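Local coordinates for kinesin-like protein (PDB 5X3E) that is a kinesin-6 motor that probably couples ATP binding and hydrolysis to force production on microtubules, at residues V38-C43 / F81-V86; C43-S48 / N412-D417; V157-F162 / D261-S266; C215-T220 / I301-A306. All coordinates share one frame; numbering follows the deposited sequence.

Interaction 1 of 4, residues V38-C43 / F81-V86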
# COMPACT_ATOMS: atom_id res chain seq x y z
N VAL A 38 2.62 -0.55 -14.53
CA VAL A 38 1.35 0.14 -14.42
C VAL A 38 0.30 -0.72 -15.10
O VAL A 38 0.45 -1.09 -16.28
CB VAL A 38 1.40 1.54 -15.06
CG1 VAL A 38 0.06 2.23 -14.92
CG2 VAL A 38 2.49 2.37 -14.40
N VAL A 39 -0.77 -1.04 -14.37
CA VAL A 39 -1.88 -1.80 -14.92
C VAL A 39 -3.14 -0.96 -14.76
O VAL A 39 -3.20 -0.01 -13.98
CB VAL A 39 -2.06 -3.18 -14.24
CG1 VAL A 39 -0.75 -3.95 -14.24
CG2 VAL A 39 -2.61 -3.02 -12.83
N CYS A 40 -4.15 -1.32 -15.54
CA CYS A 40 -5.39 -0.55 -15.61
C CYS A 40 -6.57 -1.49 -15.45
O CYS A 40 -6.56 -2.61 -15.95
CB CYS A 40 -5.46 0.22 -16.94
SG CYS A 40 -6.93 1.23 -17.15
N ARG A 41 -7.60 -1.02 -14.73
CA ARG A 41 -8.78 -1.83 -14.44
C ARG A 41 -10.03 -1.04 -14.75
O ARG A 41 -10.27 0.02 -14.14
CB ARG A 41 -8.80 -2.31 -12.98
CG ARG A 41 -10.03 -3.15 -12.69
CD ARG A 41 -10.17 -3.48 -11.22
NE ARG A 41 -11.04 -4.63 -11.03
CZ ARG A 41 -11.42 -5.10 -9.85
NH1 ARG A 41 -11.01 -4.51 -8.74
NH2 ARG A 41 -12.21 -6.16 -9.78
N LEU A 42 -10.85 -1.56 -15.66
CA LEU A 42 -12.12 -0.93 -16.00
C LEU A 42 -13.21 -1.40 -15.03
O LEU A 42 -13.31 -2.59 -14.73
CB LEU A 42 -12.53 -1.30 -17.43
CG LEU A 42 -11.55 -1.15 -18.60
CD1 LEU A 42 -12.30 -1.19 -19.93
CD2 LEU A 42 -10.69 0.09 -18.49
N CYS A 43 -14.01 -0.46 -14.55
CA CYS A 43 -15.13 -0.84 -13.71
C CYS A 43 -16.33 -1.21 -14.58
O CYS A 43 -16.35 -0.91 -15.78
CB CYS A 43 -15.49 0.29 -12.76
SG CYS A 43 -15.89 1.81 -13.60
N PHE A 81 -3.32 3.73 -25.28
CA PHE A 81 -2.41 3.62 -24.15
C PHE A 81 -2.05 2.16 -23.91
O PHE A 81 -2.91 1.28 -23.98
CB PHE A 81 -3.02 4.22 -22.89
CG PHE A 81 -3.25 5.70 -22.99
CD1 PHE A 81 -4.51 6.20 -23.26
CD2 PHE A 81 -2.20 6.58 -22.83
CE1 PHE A 81 -4.72 7.56 -23.35
CE2 PHE A 81 -2.40 7.94 -22.92
CZ PHE A 81 -3.66 8.43 -23.18
N ARG A 82 -0.78 1.91 -23.61
CA ARG A 82 -0.27 0.57 -23.38
C ARG A 82 0.10 0.41 -21.91
O ARG A 82 0.86 1.21 -21.36
CB ARG A 82 0.94 0.29 -24.28
CG ARG A 82 1.44 -1.14 -24.19
CD ARG A 82 2.48 -1.42 -25.27
NE ARG A 82 2.99 -2.78 -25.19
CZ ARG A 82 2.41 -3.83 -25.77
NH1 ARG A 82 2.93 -5.04 -25.65
NH2 ARG A 82 1.29 -3.66 -26.46
N PHE A 83 -0.44 -0.64 -21.29
CA PHE A 83 -0.14 -0.98 -19.91
C PHE A 83 0.40 -2.40 -19.85
O PHE A 83 0.28 -3.17 -20.81
CB PHE A 83 -1.39 -0.86 -19.03
CG PHE A 83 -1.98 0.52 -19.00
CD1 PHE A 83 -1.51 1.47 -18.11
CD2 PHE A 83 -3.01 0.86 -19.86
CE1 PHE A 83 -2.06 2.73 -18.08
CE2 PHE A 83 -3.56 2.12 -19.84
CZ PHE A 83 -3.08 3.06 -18.94
N GLY A 84 0.98 -2.75 -18.71
CA GLY A 84 1.45 -4.11 -18.52
C GLY A 84 0.33 -5.14 -18.55
O GLY A 84 0.58 -6.31 -18.86
N ARG A 85 -0.90 -4.72 -18.25
CA ARG A 85 -2.07 -5.58 -18.26
C ARG A 85 -3.30 -4.69 -18.12
O ARG A 85 -3.28 -3.71 -17.38
CB ARG A 85 -2.02 -6.60 -17.11
CG ARG A 85 -3.33 -7.35 -16.88
CD ARG A 85 -3.62 -8.34 -18.00
NE ARG A 85 -4.94 -8.95 -17.86
CZ ARG A 85 -5.23 -10.03 -17.14
NH1 ARG A 85 -4.27 -10.66 -16.46
NH2 ARG A 85 -6.47 -10.47 -17.08
N VAL A 86 -4.36 -5.03 -18.86
CA VAL A 86 -5.63 -4.31 -18.78
C VAL A 86 -6.69 -5.28 -18.30
O VAL A 86 -6.90 -6.33 -18.91
CB VAL A 86 -6.03 -3.68 -20.12
CG1 VAL A 86 -7.40 -3.02 -20.00
CG2 VAL A 86 -4.99 -2.67 -20.58
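V38 meets F83 and G84 where strand 37-42, in the central sheet of the kinesin motor domain, takes on the short parallel strand 86-87 as a neighbour. Its carbonyl oxygen accepts the backbone amide of G84, with V38 O 3.0 Å from G84 N. Its side chain reaches the rim of the F83 ring: V38 CG1, anti to the backbone N (chi1 -180°), comes close to the ring plane and lies 3.6 Å from F83 CD1. V39 touches mostly through its beta carbon, V39 CB standing 3.4 Å from R85 O, while CG1 brushes the beta carbon of R85. The amide and carbonyl of V39 are committed to M407 and I409 of strand 404-411, so strand 37-42 is bonded to a neighbour along each of its edges.

C40 turns its own amide back to the second segment. C40 N donates to R85 O at 3.1 Å, with an N-H...O angle of 163°, and C40 pairs in parallel register with V86; its carbonyl goes on to bond F87. The C40 side chain lies on one face of the F83 ring, which also packs against L425 and A428. C40 CB makes a CH-pi contact 3.9 Å from the F83 ring centroid, nearly on the ring normal, and C40 SG adds a more distant sulfur-aromatic contact 4.8 Å from the same centroid.

Interaction 2 of 4, residues C43-S48 / N412-D417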
# COMPACT_ATOMS: atom_id res chain seq x y z
N CYS A 43 -14.01 -0.46 -14.55
CA CYS A 43 -15.13 -0.84 -13.71
C CYS A 43 -16.33 -1.21 -14.58
O CYS A 43 -16.35 -0.91 -15.78
CB CYS A 43 -15.49 0.29 -12.76
SG CYS A 43 -15.89 1.81 -13.60
N PRO A 44 -17.34 -1.88 -14.02
CA PRO A 44 -18.53 -2.20 -14.82
C PRO A 44 -19.21 -0.95 -15.36
O PRO A 44 -19.34 0.07 -14.66
CB PRO A 44 -19.43 -2.95 -13.82
CG PRO A 44 -18.85 -2.67 -12.46
CD PRO A 44 -17.38 -2.53 -12.70
N TYR A 45 -19.64 -1.02 -16.62
CA TYR A 45 -20.29 0.09 -17.32
C TYR A 45 -21.41 -0.45 -18.20
O TYR A 45 -21.14 -1.14 -19.19
CB TYR A 45 -19.28 0.88 -18.15
CG TYR A 45 -19.93 1.89 -19.08
CD1 TYR A 45 -20.71 2.92 -18.58
CD2 TYR A 45 -19.75 1.81 -20.45
CE1 TYR A 45 -21.31 3.84 -19.42
CE2 TYR A 45 -20.34 2.72 -21.30
CZ TYR A 45 -21.11 3.74 -20.78
OH TYR A 45 -21.70 4.64 -21.63
N THR A 46 -22.65 -0.14 -17.84
CA THR A 46 -23.82 -0.61 -18.59
C THR A 46 -24.35 0.48 -19.53
O THR A 46 -25.49 0.92 -19.43
CB THR A 46 -24.91 -1.06 -17.62
OG1 THR A 46 -25.35 0.05 -16.84
CG2 THR A 46 -24.37 -2.14 -16.69
N GLY A 47 -23.49 0.92 -20.45
CA GLY A 47 -23.87 1.94 -21.41
C GLY A 47 -23.47 1.56 -22.82
O GLY A 47 -22.75 0.58 -23.04
N SER A 48 -23.96 2.34 -23.78
CA SER A 48 -23.61 2.14 -25.19
C SER A 48 -22.51 3.07 -25.68
O SER A 48 -21.87 2.76 -26.69
CB SER A 48 -24.84 2.34 -26.08
OG SER A 48 -25.40 3.63 -25.89
N ASN A 412 -13.18 4.72 -15.19
CA ASN A 412 -14.58 4.45 -15.48
C ASN A 412 -14.84 4.68 -16.96
O ASN A 412 -14.55 5.77 -17.48
CB ASN A 412 -15.49 5.35 -14.65
CG ASN A 412 -16.93 4.88 -14.64
OD1 ASN A 412 -17.48 4.48 -15.67
ND2 ASN A 412 -17.55 4.89 -13.46
N PRO A 413 -15.36 3.68 -17.69
CA PRO A 413 -15.62 3.85 -19.12
C PRO A 413 -16.77 4.80 -19.43
O PRO A 413 -17.02 5.08 -20.61
CB PRO A 413 -15.95 2.43 -19.60
CG PRO A 413 -15.48 1.52 -18.50
CD PRO A 413 -15.64 2.30 -17.24
N LYS A 414 -17.49 5.28 -18.42
CA LYS A 414 -18.61 6.19 -18.67
C LYS A 414 -18.11 7.43 -19.40
O LYS A 414 -17.03 7.95 -19.08
CB LYS A 414 -19.29 6.56 -17.35
CG LYS A 414 -20.81 6.59 -17.44
CD LYS A 414 -21.49 6.68 -16.08
CE LYS A 414 -23.01 6.64 -16.24
NZ LYS A 414 -23.72 6.68 -14.93
N PRO A 415 -18.86 7.94 -20.38
CA PRO A 415 -18.39 9.12 -21.13
C PRO A 415 -18.26 10.36 -20.28
O PRO A 415 -17.60 11.32 -20.70
CB PRO A 415 -19.46 9.29 -22.21
CG PRO A 415 -20.69 8.76 -21.58
CD PRO A 415 -20.24 7.58 -20.76
N ASP A 416 -18.89 10.39 -19.10
CA ASP A 416 -18.75 11.53 -18.20
C ASP A 416 -17.31 11.69 -17.72
O ASP A 416 -16.82 12.82 -17.58
CB ASP A 416 -19.70 11.36 -17.02
CG ASP A 416 -21.14 11.49 -17.41
OD1 ASP A 416 -21.41 12.00 -18.52
OD2 ASP A 416 -22.01 11.05 -16.63
N ASP A 417 -16.62 10.58 -17.47
CA ASP A 417 -15.26 10.59 -16.96
C ASP A 417 -14.21 10.63 -18.06
O ASP A 417 -13.07 10.21 -17.83
CB ASP A 417 -15.01 9.38 -16.06
CG ASP A 417 -15.68 9.49 -14.71
OD1 ASP A 417 -16.46 10.45 -14.50
OD2 ASP A 417 -15.44 8.61 -13.85
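The backbones of C43 and N412 run 5.6 Å apart at their CA atoms and widen slightly to Y45 and P413, with no hydrogen bond between the two segments. Both loops leave the ends of neighbouring parallel strands, 37-42 and 404-411, of a P-loop NTPase sheet, and the second is shaped by an Asx turn. C43 and P44 close an R-x-x-P sequence resembling the RxRP motif that lines the nucleotide pocket of kinesins, so the contact probably borders that pocket. C43 SG sits between its backbone N and carbonyl carbon (chi1 58°), which brings it to the N412 carboxamide, 3.4 Å from N412 CG. That amide is fixed at both ends: N412 OD1 accepts K414 N at 2.9 Å, tilted out of the carbonyl plane, and ND2 bonds the backbone oxygen of G123.

The proline ring of P413 fills the corner between C43 and Y45, with P413 CD 3.6 Å from C43 O. Over one face of the Y45 ring lies the P413-K414 backbone, K414 CA forming a CH-pi contact 4.1 Å from the Y45 ring centroid; G47 N lies over the opposite face. The K414 side chain crosses the ring at about a right angle, K414 CG being 3.4 Å from Y45 CE1. A serine in place of Y45 would probably leave P413, K414 and P415 without their shared aromatic partner, opening a gap between the two loops. Beyond the ring, Y45 OH bonds weakly to T49 O and touches P415 CD at 3.4 Å.

Interaction 3 of 4, residues V157-F162 / D261-S266. With SO4 (sulfate ion), chain F; SO4 (sulfate ion), chain I; SO4 (sulfate ion), chain R.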
# COMPACT_ATOMS: atom_id res chain seq x y z
N VAL A 157 5.95 -15.55 15.93
CA VAL A 157 6.03 -15.64 17.39
C VAL A 157 4.88 -14.92 18.07
O VAL A 157 4.13 -14.17 17.45
CB VAL A 157 7.37 -15.09 17.92
CG1 VAL A 157 8.41 -16.12 17.75
CG2 VAL A 157 7.76 -13.82 17.18
N GLU A 158 4.76 -15.14 19.38
CA GLU A 158 3.79 -14.42 20.17
C GLU A 158 4.16 -12.94 20.23
O GLU A 158 5.27 -12.52 19.86
CB GLU A 158 3.74 -14.98 21.59
CG GLU A 158 3.44 -16.47 21.65
CD GLU A 158 3.73 -17.08 23.01
OE1 GLU A 158 4.68 -16.63 23.70
OE2 GLU A 158 2.99 -18.00 23.40
N LYS A 159 3.21 -12.15 20.71
CA LYS A 159 3.37 -10.71 20.75
C LYS A 159 4.38 -10.30 21.82
O LYS A 159 4.70 -11.06 22.74
CB LYS A 159 2.02 -10.04 21.04
CG LYS A 159 1.01 -10.17 19.92
CD LYS A 159 -0.26 -9.43 20.31
CE LYS A 159 -1.31 -9.46 19.22
NZ LYS A 159 -2.53 -8.72 19.63
N CYS A 160 4.89 -9.08 21.67
CA CYS A 160 5.76 -8.41 22.62
C CYS A 160 7.14 -9.04 22.75
O CYS A 160 7.89 -8.69 23.67
CB CYS A 160 5.10 -8.30 24.00
SG CYS A 160 3.39 -7.70 23.92
N ILE A 161 7.49 -9.98 21.87
CA ILE A 161 8.88 -10.40 21.76
C ILE A 161 9.67 -9.38 20.95
O ILE A 161 10.57 -8.72 21.46
CB ILE A 161 8.96 -11.82 21.15
CG1 ILE A 161 8.26 -12.83 22.06
CG2 ILE A 161 10.41 -12.23 20.97
CD1 ILE A 161 7.91 -14.13 21.37
N PHE A 162 9.31 -9.23 19.67
CA PHE A 162 9.69 -8.03 18.95
C PHE A 162 8.84 -6.86 19.44
O PHE A 162 7.70 -7.05 19.87
CB PHE A 162 9.47 -8.19 17.44
CG PHE A 162 10.30 -9.27 16.80
CD1 PHE A 162 11.60 -9.01 16.41
CD2 PHE A 162 9.77 -10.52 16.55
CE1 PHE A 162 12.36 -9.99 15.80
CE2 PHE A 162 10.52 -11.50 15.94
CZ PHE A 162 11.82 -11.23 15.56
N ASP A 261 3.47 1.55 15.30
CA ASP A 261 3.62 0.23 14.69
C ASP A 261 2.83 -0.75 15.55
O ASP A 261 3.19 -1.00 16.71
CB ASP A 261 5.08 -0.19 14.60
CG ASP A 261 5.87 0.64 13.61
OD1 ASP A 261 6.38 1.71 13.99
OD2 ASP A 261 6.01 0.20 12.45
N VAL A 262 1.75 -1.29 15.00
CA VAL A 262 0.80 -2.11 15.75
C VAL A 262 1.03 -3.58 15.40
O VAL A 262 0.93 -3.97 14.23
CB VAL A 262 -0.65 -1.71 15.45
CG1 VAL A 262 -1.62 -2.62 16.19
CG2 VAL A 262 -0.90 -0.24 15.82
N GLU A 263 1.34 -4.38 16.41
CA GLU A 263 1.59 -5.80 16.20
C GLU A 263 0.27 -6.54 16.03
O GLU A 263 -0.67 -6.35 16.81
CB GLU A 263 2.38 -6.40 17.36
CG GLU A 263 2.85 -7.81 17.08
CD GLU A 263 3.83 -8.31 18.11
OE1 GLU A 263 4.62 -9.22 17.79
OE2 GLU A 263 3.83 -7.78 19.25
N VAL A 264 0.21 -7.37 14.99
CA VAL A 264 -0.98 -8.13 14.66
C VAL A 264 -0.58 -9.59 14.50
O VAL A 264 0.46 -9.89 13.89
CB VAL A 264 -1.67 -7.60 13.39
CG1 VAL A 264 -2.38 -6.29 13.70
CG2 VAL A 264 -0.66 -7.38 12.27
N SER A 265 -1.37 -10.49 15.07
CA SER A 265 -1.08 -11.91 15.06
C SER A 265 -1.83 -12.68 13.99
O SER A 265 -1.53 -13.85 13.76
CB SER A 265 -1.39 -12.53 16.43
OG SER A 265 -0.49 -12.06 17.41
N SER A 266 -2.80 -12.05 13.33
CA SER A 266 -3.60 -12.75 12.33
C SER A 266 -4.15 -11.76 11.32
O SER A 266 -4.24 -10.56 11.57
CB SER A 266 -4.73 -13.54 12.99
OG SER A 266 -5.72 -12.68 13.53
S SO4 F . -0.21 -13.59 21.10
O1 SO4 F . -0.61 -14.46 22.20
O2 SO4 F . -0.22 -14.34 19.85
O3 SO4 F . -1.14 -12.47 21.02
O4 SO4 F . 1.14 -13.10 21.35
S SO4 I . 1.28 -2.96 19.86
O1 SO4 I . 1.59 -3.84 20.98
O2 SO4 I . 0.44 -3.69 18.91
O3 SO4 I . 0.55 -1.80 20.35
O4 SO4 I . 2.52 -2.54 19.20
S SO4 R . 5.04 2.70 18.76
O1 SO4 R . 4.47 1.51 19.39
O2 SO4 R . 5.32 2.42 17.35
O3 SO4 R . 4.11 3.81 18.87
O4 SO4 R . 6.29 3.06 19.43
O HOH W 1 6.62 -10.47 19.11
O HOH W 2 5.43 -5.76 19.91
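E263 OE2 is held by the backbone amide of C160, C160 N standing 2.9 Å away, and by water 2, whose oxygen is 2.7 Å from E263 OE2. The amide belongs to a type II beta turn, E158 to I161, which the glutamate grips from strand 262-264 of the motor domain's sheet. C160 N meets OE2 on the syn side and only 19° out of the carboxylate plane, with an N-H...O angle of 167°. An extended chain starting anti to the backbone N (chi1 -171°) delivers the carboxylate to the turn.

Two waters widen the grip. Water 2 also donates to F162 O, while water 1 donates to E263 OE1 at 2.7 Å and to E158 O, and accepts from I161 N. OE1 has a further partner in S216 OG, so each carboxylate oxygen has two polar partners, which should hold the group against rotation.

K159 lays its extended chain across toward S265, its beta carbon lying 3.4 Å from E263 OE2 on the way. Its ammonium does not pair with E263 but forms a salt bridge with E269 of helix 267-281. Sulfate ions, probably from the crystallisation liquor, sit around the contact, one of them bonded by E263 N. Another lies alongside the K159 chain and is weakly bonded by S265 OG, the same oxygen that K159 CE approaches to 3.3 Å.

Interaction 4 of 4, residues C215-T220 / I301-A306. With SO4 (sulfate ion), chain C.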
# COMPACT_ATOMS: atom_id res chain seq x y z
N CYS A 215 9.48 -14.54 12.85
CA CYS A 215 8.86 -13.32 12.35
C CYS A 215 7.69 -12.88 13.21
O CYS A 215 7.15 -13.63 14.03
CB CYS A 215 8.39 -13.50 10.91
SG CYS A 215 6.93 -14.56 10.77
N SER A 216 7.28 -11.63 12.97
CA SER A 216 6.08 -11.02 13.53
C SER A 216 5.62 -9.95 12.55
O SER A 216 6.42 -9.38 11.81
CB SER A 216 6.33 -10.41 14.92
OG SER A 216 5.13 -9.87 15.44
N VAL A 217 4.32 -9.67 12.56
CA VAL A 217 3.73 -8.73 11.61
C VAL A 217 3.31 -7.47 12.36
O VAL A 217 2.62 -7.54 13.39
CB VAL A 217 2.54 -9.35 10.86
CG1 VAL A 217 1.94 -8.34 9.89
CG2 VAL A 217 2.98 -10.60 10.10
N PHE A 218 3.75 -6.33 11.85
CA PHE A 218 3.35 -5.03 12.36
C PHE A 218 2.70 -4.26 11.22
O PHE A 218 3.12 -4.39 10.07
CB PHE A 218 4.55 -4.25 12.91
CG PHE A 218 5.12 -4.83 14.19
CD1 PHE A 218 4.81 -4.27 15.42
CD2 PHE A 218 5.98 -5.92 14.15
CE1 PHE A 218 5.33 -4.79 16.59
CE2 PHE A 218 6.50 -6.45 15.32
CZ PHE A 218 6.18 -5.88 16.54
N VAL A 219 1.68 -3.49 11.53
CA VAL A 219 1.05 -2.63 10.53
C VAL A 219 1.10 -1.19 11.02
O VAL A 219 0.95 -0.93 12.22
CB VAL A 219 -0.40 -3.06 10.21
CG1 VAL A 219 -0.44 -4.48 9.66
CG2 VAL A 219 -1.29 -2.93 11.43
N THR A 220 1.33 -0.28 10.09
CA THR A 220 1.09 1.14 10.32
C THR A 220 0.04 1.60 9.31
O THR A 220 0.02 1.13 8.17
CB THR A 220 2.37 1.98 10.17
OG1 THR A 220 2.93 1.81 8.87
CG2 THR A 220 3.40 1.57 11.20
N ILE A 301 2.30 -3.04 5.58
CA ILE A 301 2.47 -4.34 6.23
C ILE A 301 3.95 -4.61 6.37
O ILE A 301 4.67 -4.68 5.36
CB ILE A 301 1.77 -5.45 5.44
CG1 ILE A 301 0.32 -5.07 5.15
CG2 ILE A 301 1.85 -6.77 6.20
CD1 ILE A 301 -0.33 -5.88 4.06
N LYS A 302 4.42 -4.74 7.61
CA LYS A 302 5.83 -4.97 7.89
C LYS A 302 6.04 -6.39 8.39
O LYS A 302 5.39 -6.82 9.35
CB LYS A 302 6.36 -3.98 8.92
CG LYS A 302 6.23 -2.53 8.51
CD LYS A 302 6.76 -1.62 9.60
CE LYS A 302 6.65 -0.16 9.17
NZ LYS A 302 7.22 0.76 10.18
N LEU A 303 6.96 -7.10 7.75
CA LEU A 303 7.36 -8.43 8.18
C LEU A 303 8.68 -8.29 8.92
O LEU A 303 9.74 -8.17 8.30
CB LEU A 303 7.47 -9.38 6.99
CG LEU A 303 7.83 -10.82 7.32
CD1 LEU A 303 6.78 -11.42 8.22
CD2 LEU A 303 7.98 -11.64 6.05
N VAL A 304 8.62 -8.28 10.25
CA VAL A 304 9.80 -8.14 11.09
C VAL A 304 10.37 -9.53 11.34
O VAL A 304 9.74 -10.36 12.00
CB VAL A 304 9.45 -7.44 12.41
CG1 VAL A 304 10.67 -7.38 13.33
CG2 VAL A 304 8.85 -6.06 12.14
N MET A 305 11.59 -9.77 10.85
CA MET A 305 12.21 -11.08 10.92
C MET A 305 13.51 -11.03 11.71
O MET A 305 14.17 -9.98 11.79
CB MET A 305 12.49 -11.63 9.50
CG MET A 305 11.23 -12.08 8.77
SD MET A 305 11.40 -12.15 6.98
CE MET A 305 12.84 -13.18 6.82
N ALA A 306 13.87 -12.16 12.31
CA ALA A 306 15.15 -12.31 13.00
C ALA A 306 15.55 -13.77 12.96
O ALA A 306 14.68 -14.65 12.93
CB ALA A 306 15.09 -11.82 14.46
S SO4 C . 5.85 4.14 9.08
O1 SO4 C . 7.02 3.26 9.22
O2 SO4 C . 4.99 3.65 8.01
O3 SO4 C . 6.30 5.48 8.75
O4 SO4 C . 5.11 4.18 10.33
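S216 and V304 form a hydrogen-bonded antiparallel pair, and two residues on F218 and K302 form another. Within the first, S216 N lies 2.9 Å from V304 O and the return bond has the same length; within the second, K302 N approaches F218 O to 2.8 Å, with F218 N in turn donating to K302 O. These four bonds knit strands 213-225 and 296-307 of the motor domain's central sheet, whose short segments run at 155° to each other. At the non-hydrogen-bonded pairs, CA-H...O contacts add to the ladder, such as V217 CA to K302 O at 3.4 Å.

On one face of the sheet the F218 ring and V304 cross obliquely, V304 CG2 coming within 3.5 Å of F218 CD2. The other face is aliphatic and sulfur-bearing: V217 and I301 lie side by side, and C215 CB packs 3.8 Å from L303 CD1 and equally close to M305 CG.

At the polar end K302 NZ forms a salt bridge with D261, and a sulfate, probably from the crystallisation liquor, is bound beside it. The K302 chain is extended beyond CG, and K302 NZ donates to sulfate O1 at 2.7 Å. T220 OG1, set between its backbone N and carbonyl carbon (chi1 58°), donates to O2 of the same ion at 2.9 Å, and V256 N is a third donor. With a valine at T220 the anion would probably lose one of these three donors and be held less firmly.

Outward, strand 262-264 continues the sheet beside strand 213-225, helix 141-152 packs on V217 and I301, and strand 162-165 lies against S216, F218 and V304.

Interactions 1 and 2 adjoin: they share C43, and L42 CB packs 4.2 Å from P413 CG, so strand 37-42 leads from one into the other. Interaction 2 is the one beside the probable nucleotide pocket, its C43 side chain lying near the P-loop-like sequence without touching it. Interactions 3 and 4 form a second pair, their centres about 8 Å apart, joined by a salt bridge from D261 OD2 to K302 NZ (2.6 Å) and by E263 CB against F218 CE1 (3.4 Å). The two pairs lie on opposite sides of the chain's centre; interactions 1 and 4 reach the same sheet, yet their centres are about 31 Å apart.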